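Local coordinates for exoenzyme S (Pseudomonas aeruginosa, PDB 6GN8), which is a secreted toxin with a probable GTPase-activating part and an ADP-ribosyltransferase domain, the latter being the part held in this chain, at residues R143-S157 with G192-G204. The protein carries 2 engineered substitutions. Sequence-based numbering, arbitrary orientation.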
ATOM      1  N   ARG C 143     -34.395   9.001   0.632  1.00111.75           N
ATOM      2  CA  ARG C 143     -34.460   8.765  -0.827  1.00112.58           C
ATOM      3  C   ARG C 143     -35.855   8.251  -1.343  1.00118.21           C
ATOM      4  O   ARG C 143     -36.562   7.573  -0.594  1.00119.06           O
ATOM      5  CB  ARG C 143     -33.309   7.818  -1.275  1.00113.95           C
ATOM      6  CG  ARG C 143     -33.660   6.365  -1.609  1.00125.57           C
ATOM      7  CD  ARG C 143     -32.545   5.424  -1.216  1.00138.51           C
ATOM      8  NE  ARG C 143     -32.296   5.488   0.224  1.00153.78           N
ATOM      9  CZ  ARG C 143     -31.196   5.991   0.776  1.00171.10           C
ATOM     10  NH1 ARG C 143     -31.069   6.033   2.092  1.00163.23           N
ATOM     11  NH2 ARG C 143     -30.210   6.444   0.011  1.00156.93           N
ATOM     12  N   SER C 144     -36.258   8.566  -2.618  1.00114.65           N
ATOM     13  CA  SER C 144     -35.516   9.348  -3.636  1.00113.73           C
ATOM     14  C   SER C 144     -36.399  10.332  -4.443  1.00116.55           C
ATOM     15  O   SER C 144     -35.852  11.259  -5.058  1.00116.26           O
ATOM     16  CB  SER C 144     -34.800   8.412  -4.615  1.00117.54           C
ATOM     17  OG  SER C 144     -35.683   7.648  -5.422  1.00127.60           O
ATOM     18  N   PHE C 145     -37.745  10.106  -4.468  1.00111.60           N
ATOM     19  CA  PHE C 145     -38.728  10.899  -5.221  1.00110.87           C
ATOM     20  C   PHE C 145     -38.749  12.364  -4.781  1.00109.56           C
ATOM     21  O   PHE C 145     -38.908  12.659  -3.591  1.00109.24           O
ATOM     22  CB  PHE C 145     -40.142  10.291  -5.097  1.00114.11           C
ATOM     23  CG  PHE C 145     -41.192  10.898  -6.004  1.00117.04           C
ATOM     24  CD1 PHE C 145     -41.418  10.383  -7.278  1.00121.07           C
ATOM     25  CD2 PHE C 145     -41.978  11.963  -5.573  1.00119.78           C
ATOM     26  CE1 PHE C 145     -42.397  10.937  -8.112  1.00123.24           C
ATOM     27  CE2 PHE C 145     -42.947  12.524  -6.413  1.00123.88           C
ATOM     28  CZ  PHE C 145     -43.154  12.004  -7.675  1.00122.84           C
ATOM     29  N   GLY C 146     -38.596  13.255  -5.766  1.00101.77           N
ATOM     30  CA  GLY C 146     -38.573  14.705  -5.587  1.00 99.38           C
ATOM     31  C   GLY C 146     -37.201  15.250  -5.228  1.00 96.36           C
ATOM     32  O   GLY C 146     -36.801  16.316  -5.713  1.00 96.78           O
ATOM     33  N   GLN C 147     -36.478  14.499  -4.375  1.00 86.22           N
ATOM     34  CA  GLN C 147     -35.149  14.783  -3.834  1.00 82.40           C
ATOM     35  C   GLN C 147     -34.063  14.885  -4.935  1.00 76.28           C
ATOM     36  O   GLN C 147     -34.039  14.065  -5.852  1.00 75.81           O
ATOM     37  CB  GLN C 147     -34.793  13.693  -2.816  1.00 83.37           C
ATOM     38  CG  GLN C 147     -34.575  14.223  -1.398  1.00 98.91           C
ATOM     39  CD  GLN C 147     -35.801  14.461  -0.540  1.00119.21           C
ATOM     40  OE1 GLN C 147     -36.060  15.585  -0.092  1.00112.40           O
ATOM     41  NE2 GLN C 147     -36.554  13.406  -0.235  1.00114.33           N
ATOM     42  N   GLY C 148     -33.206  15.905  -4.822  1.00 65.17           N
ATOM     43  CA  GLY C 148     -32.129  16.206  -5.764  1.00 62.03           C
ATOM     44  C   GLY C 148     -30.741  15.736  -5.366  1.00 59.01           C
ATOM     45  O   GLY C 148     -29.926  15.407  -6.234  1.00 57.19           O
ATOM     46  N   THR C 149     -30.417  15.782  -4.063  1.00 52.56           N
ATOM     47  CA  THR C 149     -29.132  15.279  -3.581  1.00 50.88           C
ATOM     48  C   THR C 149     -29.414  14.308  -2.418  1.00 51.30           C
ATOM     49  O   THR C 149     -30.047  14.695  -1.428  1.00 49.86           O
ATOM     50  CB  THR C 149     -28.082  16.369  -3.231  1.00 59.50           C
ATOM     51  OG1 THR C 149     -28.350  16.931  -1.964  1.00 69.92           O
ATOM     52  CG2 THR C 149     -27.925  17.452  -4.285  1.00 52.00           C
ATOM     53  N   ILE C 150     -29.012  13.029  -2.595  1.00 45.74           N
ATOM     54  CA  ILE C 150     -29.154  11.933  -1.617  1.00 45.89           C
ATOM     55  C   ILE C 150     -27.748  11.596  -1.071  1.00 48.92           C
ATOM     56  O   ILE C 150     -26.857  11.318  -1.876  1.00 48.95           O
ATOM     57  CB  ILE C 150     -29.849  10.668  -2.214  1.00 49.32           C
ATOM     58  CG1 ILE C 150     -31.226  10.959  -2.841  1.00 50.50           C
ATOM     59  CG2 ILE C 150     -29.962   9.546  -1.170  1.00 51.47           C
ATOM     60  CD1 ILE C 150     -32.250  11.538  -1.861  1.00 66.46           C
ATOM     61  N   SER C 151     -27.554  11.643   0.283  1.00 43.33           N
ATOM     62  CA  SER C 151     -26.271  11.388   0.953  1.00 42.23           C
ATOM     63  C   SER C 151     -26.332  10.233   1.940  1.00 44.01           C
ATOM     64  O   SER C 151     -27.334  10.032   2.615  1.00 42.84           O
ATOM     65  CB  SER C 151     -25.792  12.628   1.702  1.00 45.93           C
ATOM     66  OG  SER C 151     -25.754  13.791   0.895  1.00 52.89           O
ATOM     67  N   THR C 152     -25.228   9.498   2.038  1.00 39.63           N
ATOM     68  CA  THR C 152     -25.003   8.449   3.022  1.00 39.60           C
ATOM     69  C   THR C 152     -23.847   9.000   3.845  1.00 43.14           C
ATOM     70  O   THR C 152     -22.802   9.374   3.293  1.00 42.05           O
ATOM     71  CB  THR C 152     -24.785   7.075   2.366  1.00 42.39           C
ATOM     72  OG1 THR C 152     -25.889   6.793   1.523  1.00 37.94           O
ATOM     73  CG2 THR C 152     -24.624   5.965   3.367  1.00 36.24           C
ATOM     74  N   VAL C 153     -24.069   9.118   5.163  1.00 39.13           N
ATOM     75  CA  VAL C 153     -23.157   9.756   6.094  1.00 38.32           C
ATOM     76  C   VAL C 153     -22.632   8.728   7.081  1.00 44.27           C
ATOM     77  O   VAL C 153     -23.392   7.917   7.625  1.00 44.39           O
ATOM     78  CB  VAL C 153     -23.899  10.948   6.820  1.00 41.57           C
ATOM     79  CG1 VAL C 153     -22.970  11.756   7.728  1.00 41.92           C
ATOM     80  CG2 VAL C 153     -24.622  11.872   5.833  1.00 39.64           C
ATOM     81  N   PHE C 154     -21.326   8.809   7.351  1.00 42.58           N
ATOM     82  CA  PHE C 154     -20.637   7.980   8.358  1.00 42.58           C
ATOM     83  C   PHE C 154     -19.979   8.897   9.371  1.00 48.86           C
ATOM     84  O   PHE C 154     -19.199   9.774   8.988  1.00 48.47           O
ATOM     85  CB  PHE C 154     -19.598   7.036   7.706  1.00 42.48           C
ATOM     86  CG  PHE C 154     -20.248   5.972   6.868  1.00 39.79           C
ATOM     87  CD1 PHE C 154     -20.691   4.785   7.445  1.00 41.78           C
ATOM     88  CD2 PHE C 154     -20.487   6.183   5.512  1.00 37.73           C
ATOM     89  CE1 PHE C 154     -21.302   3.795   6.665  1.00 41.49           C
ATOM     90  CE2 PHE C 154     -21.116   5.211   4.736  1.00 39.12           C
ATOM     91  CZ  PHE C 154     -21.521   4.020   5.317  1.00 38.21           C
ATOM     92  N   GLY C 155     -20.325   8.719  10.642  1.00 47.40           N
ATOM     93  CA  GLY C 155     -19.759   9.539  11.707  1.00 49.06           C
ATOM     94  C   GLY C 155     -19.821   8.942  13.099  1.00 54.70           C
ATOM     95  O   GLY C 155     -20.368   7.853  13.300  1.00 54.26           O
ATOM     96  N   ARG C 156     -19.256   9.664  14.073  1.00 52.95           N
ATOM     97  CA  ARG C 156     -19.285   9.255  15.472  1.00 54.91           C
ATOM     98  C   ARG C 156     -19.822  10.367  16.405  1.00 58.53           C
ATOM     99  O   ARG C 156     -20.273  10.045  17.506  1.00 58.64           O
ATOM    100  CB  ARG C 156     -17.884   8.834  15.924  1.00 56.84           C
ATOM    101  CG  ARG C 156     -17.576   7.375  15.653  1.00 72.92           C
ATOM    102  CD  ARG C 156     -16.214   6.995  16.209  1.00 92.81           C
ATOM    103  NE  ARG C 156     -15.643   5.851  15.498  1.00109.53           N
ATOM    104  CZ  ARG C 156     -15.353   4.681  16.060  1.00126.10           C
ATOM    105  NH1 ARG C 156     -14.850   3.694  15.330  1.00110.32           N
ATOM    106  NH2 ARG C 156     -15.561   4.491  17.357  1.00116.31           N
ATOM    107  N   SER C 157     -19.784  11.654  15.974  1.00 53.75           N
ATOM    108  CA  SER C 157     -20.116  12.814  16.838  1.00 53.81           C
ATOM    109  C   SER C 157     -21.578  13.302  16.775  1.00 57.65           C
ATOM    110  O   SER C 157     -21.890  14.367  17.322  1.00 58.95           O
ATOM    111  CB  SER C 157     -19.189  13.983  16.525  1.00 55.00           C
ATOM    112  OG  SER C 157     -17.854  13.530  16.685  1.00 65.62           O
ATOM    113  N   GLY C 192     -30.511  11.972 -12.914  1.00 44.64           N
ATOM    114  CA  GLY C 192     -29.964  13.288 -12.579  1.00 44.74           C
ATOM    115  C   GLY C 192     -29.811  13.561 -11.095  1.00 47.09           C
ATOM    116  O   GLY C 192     -29.516  14.689 -10.713  1.00 48.32           O
ATOM    117  N   VAL C 193     -30.002  12.530 -10.249  1.00 42.04           N
ATOM    118  CA  VAL C 193     -29.913  12.632  -8.801  1.00 40.57           C
ATOM    119  C   VAL C 193     -28.453  12.489  -8.381  1.00 43.29           C
ATOM    120  O   VAL C 193     -27.788  11.521  -8.762  1.00 41.68           O
ATOM    121  CB  VAL C 193     -30.837  11.619  -8.041  1.00 43.57           C
ATOM    122  CG1 VAL C 193     -30.763  11.805  -6.503  1.00 42.17           C
ATOM    123  CG2 VAL C 193     -32.280  11.692  -8.541  1.00 43.50           C
ATOM    124  N   THR C 194     -27.967  13.467  -7.584  1.00 40.46           N
ATOM    125  CA  THR C 194     -26.625  13.464  -7.014  1.00 41.19           C
ATOM    126  C   THR C 194     -26.651  12.488  -5.819  1.00 45.00           C
ATOM    127  O   THR C 194     -27.496  12.613  -4.934  1.00 45.06           O
ATOM    128  CB  THR C 194     -26.163  14.897  -6.646  1.00 44.76           C
ATOM    129  OG1 THR C 194     -26.084  15.652  -7.856  1.00 46.86           O
ATOM    130  CG2 THR C 194     -24.783  14.911  -5.962  1.00 35.06           C
ATOM    131  N   ARG C 195     -25.774  11.502  -5.861  1.00 40.31           N
ATOM    132  CA  ARG C 195     -25.637  10.429  -4.889  1.00 40.38           C
ATOM    133  C   ARG C 195     -24.265  10.545  -4.284  1.00 43.78           C
ATOM    134  O   ARG C 195     -23.259  10.395  -4.989  1.00 42.39           O
ATOM    135  CB  ARG C 195     -25.862   9.071  -5.568  1.00 39.30           C
ATOM    136  CG  ARG C 195     -27.169   9.018  -6.359  1.00 44.40           C
ATOM    137  CD  ARG C 195     -28.161   8.210  -5.606  1.00 43.70           C
ATOM    138  NE  ARG C 195     -29.494   8.233  -6.186  1.00 44.75           N
ATOM    139  CZ  ARG C 195     -30.545   7.723  -5.562  1.00 54.96           C
ATOM    140  NH1 ARG C 195     -31.745   7.780  -6.119  1.00 49.32           N
ATOM    141  NH2 ARG C 195     -30.408   7.160  -4.372  1.00 44.09           N
ATOM    142  N   ARG C 196     -24.229  10.885  -2.974  1.00 40.22           N
ATOM    143  CA  ARG C 196     -23.005  11.208  -2.260  1.00 40.13           C
ATOM    144  C   ARG C 196     -22.761  10.343  -1.050  1.00 44.83           C
ATOM    145  O   ARG C 196     -23.690   9.863  -0.411  1.00 45.43           O
ATOM    146  CB  ARG C 196     -23.033  12.699  -1.801  1.00 42.46           C
ATOM    147  CG  ARG C 196     -21.946  13.511  -2.465  1.00 59.66           C
ATOM    148  CD  ARG C 196     -21.680  14.870  -1.861  1.00 67.13           C
ATOM    149  NE  ARG C 196     -22.259  15.944  -2.670  1.00 62.81           N
ATOM    150  CZ  ARG C 196     -23.336  16.629  -2.309  1.00 72.39           C
ATOM    151  NH1 ARG C 196     -23.955  16.358  -1.158  1.00 62.18           N
ATOM    152  NH2 ARG C 196     -23.802  17.594  -3.086  1.00 52.06           N
ATOM    153  N   VAL C 197     -21.484  10.203  -0.703  1.00 41.26           N
ATOM    154  CA  VAL C 197     -21.054   9.502   0.495  1.00 40.83           C
ATOM    155  C   VAL C 197     -20.172  10.480   1.267  1.00 45.43           C
ATOM    156  O   VAL C 197     -19.184  10.985   0.724  1.00 46.07           O
ATOM    157  CB  VAL C 197     -20.388   8.126   0.230  1.00 42.71           C
ATOM    158  CG1 VAL C 197     -19.955   7.458   1.535  1.00 42.08           C
ATOM    159  CG2 VAL C 197     -21.327   7.217  -0.554  1.00 41.84           C
ATOM    160  N   LEU C 198     -20.591  10.828   2.493  1.00 40.71           N
ATOM    161  CA  LEU C 198     -19.832  11.761   3.328  1.00 40.81           C
ATOM    162  C   LEU C 198     -19.312  11.060   4.541  1.00 43.79           C
ATOM    163  O   LEU C 198     -19.971  10.176   5.097  1.00 43.26           O
ATOM    164  CB  LEU C 198     -20.681  12.960   3.789  1.00 41.41           C
ATOM    165  CG  LEU C 198     -21.335  13.860   2.759  1.00 46.98           C
ATOM    166  CD1 LEU C 198     -22.358  14.781   3.443  1.00 47.34           C
ATOM    167  CD2 LEU C 198     -20.302  14.720   2.055  1.00 50.83           C
ATOM    168  N   GLU C 199     -18.167  11.500   5.011  1.00 41.95           N
ATOM    169  CA  GLU C 199     -17.609  10.939   6.221  1.00 43.55           C
ATOM    170  C   GLU C 199     -17.100  12.075   7.119  1.00 52.43           C
ATOM    171  O   GLU C 199     -16.522  13.032   6.611  1.00 52.78           O
ATOM    172  CB  GLU C 199     -16.501   9.937   5.862  1.00 44.55           C
ATOM    173  CG  GLU C 199     -15.638   9.502   7.023  1.00 48.96           C
ATOM    174  CD  GLU C 199     -14.341   8.848   6.594  1.00 58.97           C
ATOM    175  OE1 GLU C 199     -13.554   9.484   5.859  1.00 60.31           O
ATOM    176  OE2 GLU C 199     -14.113   7.690   7.003  1.00 57.18           O
ATOM    177  N   GLU C 200     -17.337  11.978   8.442  1.00 50.78           N
ATOM    178  CA  GLU C 200     -16.831  12.939   9.423  1.00 52.39           C
ATOM    179  C   GLU C 200     -15.311  12.929   9.317  1.00 57.40           C
ATOM    180  O   GLU C 200     -14.705  11.878   9.544  1.00 57.49           O
ATOM    181  CB  GLU C 200     -17.301  12.536  10.830  1.00 54.21           C
ATOM    182  CG  GLU C 200     -17.211  13.629  11.868  1.00 59.98           C
ATOM    183  CD  GLU C 200     -17.472  13.129  13.271  1.00 68.40           C
ATOM    184  OE1 GLU C 200     -16.806  13.625  14.209  1.00 65.37           O
ATOM    185  OE2 GLU C 200     -18.321  12.223  13.435  1.00 52.85           O
ATOM    186  N   ALA C 201     -14.702  14.063   8.886  1.00 55.06           N
ATOM    187  CA  ALA C 201     -13.244  14.184   8.685  1.00 56.53           C
ATOM    188  C   ALA C 201     -12.437  13.673   9.900  1.00 64.93           C
ATOM    189  O   ALA C 201     -11.477  12.909   9.729  1.00 64.81           O
ATOM    190  CB  ALA C 201     -12.870  15.620   8.372  1.00 57.41           C
ATOM    191  N   ALA C 202     -12.908  14.011  11.121  1.00 64.42           N
ATOM    192  CA  ALA C 202     -12.325  13.639  12.419  1.00 66.60           C
ATOM    193  C   ALA C 202     -12.259  12.100  12.667  1.00 71.60           C
ATOM    194  O   ALA C 202     -11.687  11.689  13.689  1.00 73.97           O
ATOM    195  CB  ALA C 202     -13.115  14.304  13.541  1.00 67.53           C
ATOM    196  N   LEU C 203     -12.823  11.261  11.755  1.00 64.83           N
ATOM    197  CA  LEU C 203     -12.782   9.799  11.902  1.00 64.60           C
ATOM    198  C   LEU C 203     -11.390   9.211  11.579  1.00 74.72           C
ATOM    199  O   LEU C 203     -10.949   8.241  12.222  1.00 75.52           O
ATOM    200  CB  LEU C 203     -13.840   9.116  11.020  1.00 61.61           C
ATOM    201  CG  LEU C 203     -15.246   9.058  11.592  1.00 64.83           C
ATOM    202  CD1 LEU C 203     -16.180   8.296  10.669  1.00 62.77           C
ATOM    203  CD2 LEU C 203     -15.256   8.422  12.954  1.00 66.70           C
ATOM    204  N   GLY C 204     -10.742   9.789  10.572  1.00 73.48           N
ATOM    205  CA  GLY C 204      -9.443   9.352  10.094  1.00 75.96           C
ATOM    206  C   GLY C 204      -9.512   9.021   8.622  1.00 82.54           C
ATOM    207  O   GLY C 204     -10.558   9.215   7.984  1.00 82.43           O
TER
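The carboxylate of Glu200 receives three hydrogen bonds from the two residues that follow strand 149-155. Its OE2 takes the backbone N of Arg156 at 2.8 Å, nearly along the C-O axis. Ser157 N reaches Glu200 OE2 at 3.0 Å from the syn side, somewhat out of the carboxylate plane. OE1 accepts the Ser157 OG hydroxyl at 2.7 Å, also syn and similarly tilted, so both oxygens are used and the carboxylate's rotation is fixed. An extended side chain, with CG anti to the backbone N (chi1 -163°), carries the group past Gly155 to these donors.

From there a parallel ladder of seven backbone hydrogen bonds runs back to Thr194 N and Gly148 O, 3.1 Å apart. On one face Ile150 lies alongside Arg195, whose NE forms a salt bridge with Asp189; Ile150 CG1 is 3.8 Å from Val193 CG1 and stands over the guanidinium, offset toward the rim. Farther along, Phe154 meets Val197 CG1 with its ring edge, CE2 at 4.1 Å, and stacks on an aromatic ring of another protein chain. The other face carries Thr149 beside Thr194, and Ser151 near Arg196, whose guanidinium forms a salt bridge with Asp116. Beyond the strands, Leu203 CD2 sits at the edge of the Arg156 guanidinium, 3.6 Å from NE.

A classic beta bulge at Gly148 and Thr149 faces Thr112. Within the ADP-ribosyltransferase domain's mixed sheet, 194-200 is the middle strand; 106-112 pairs antiparallel to 149-155, and 180-188 to 194-200.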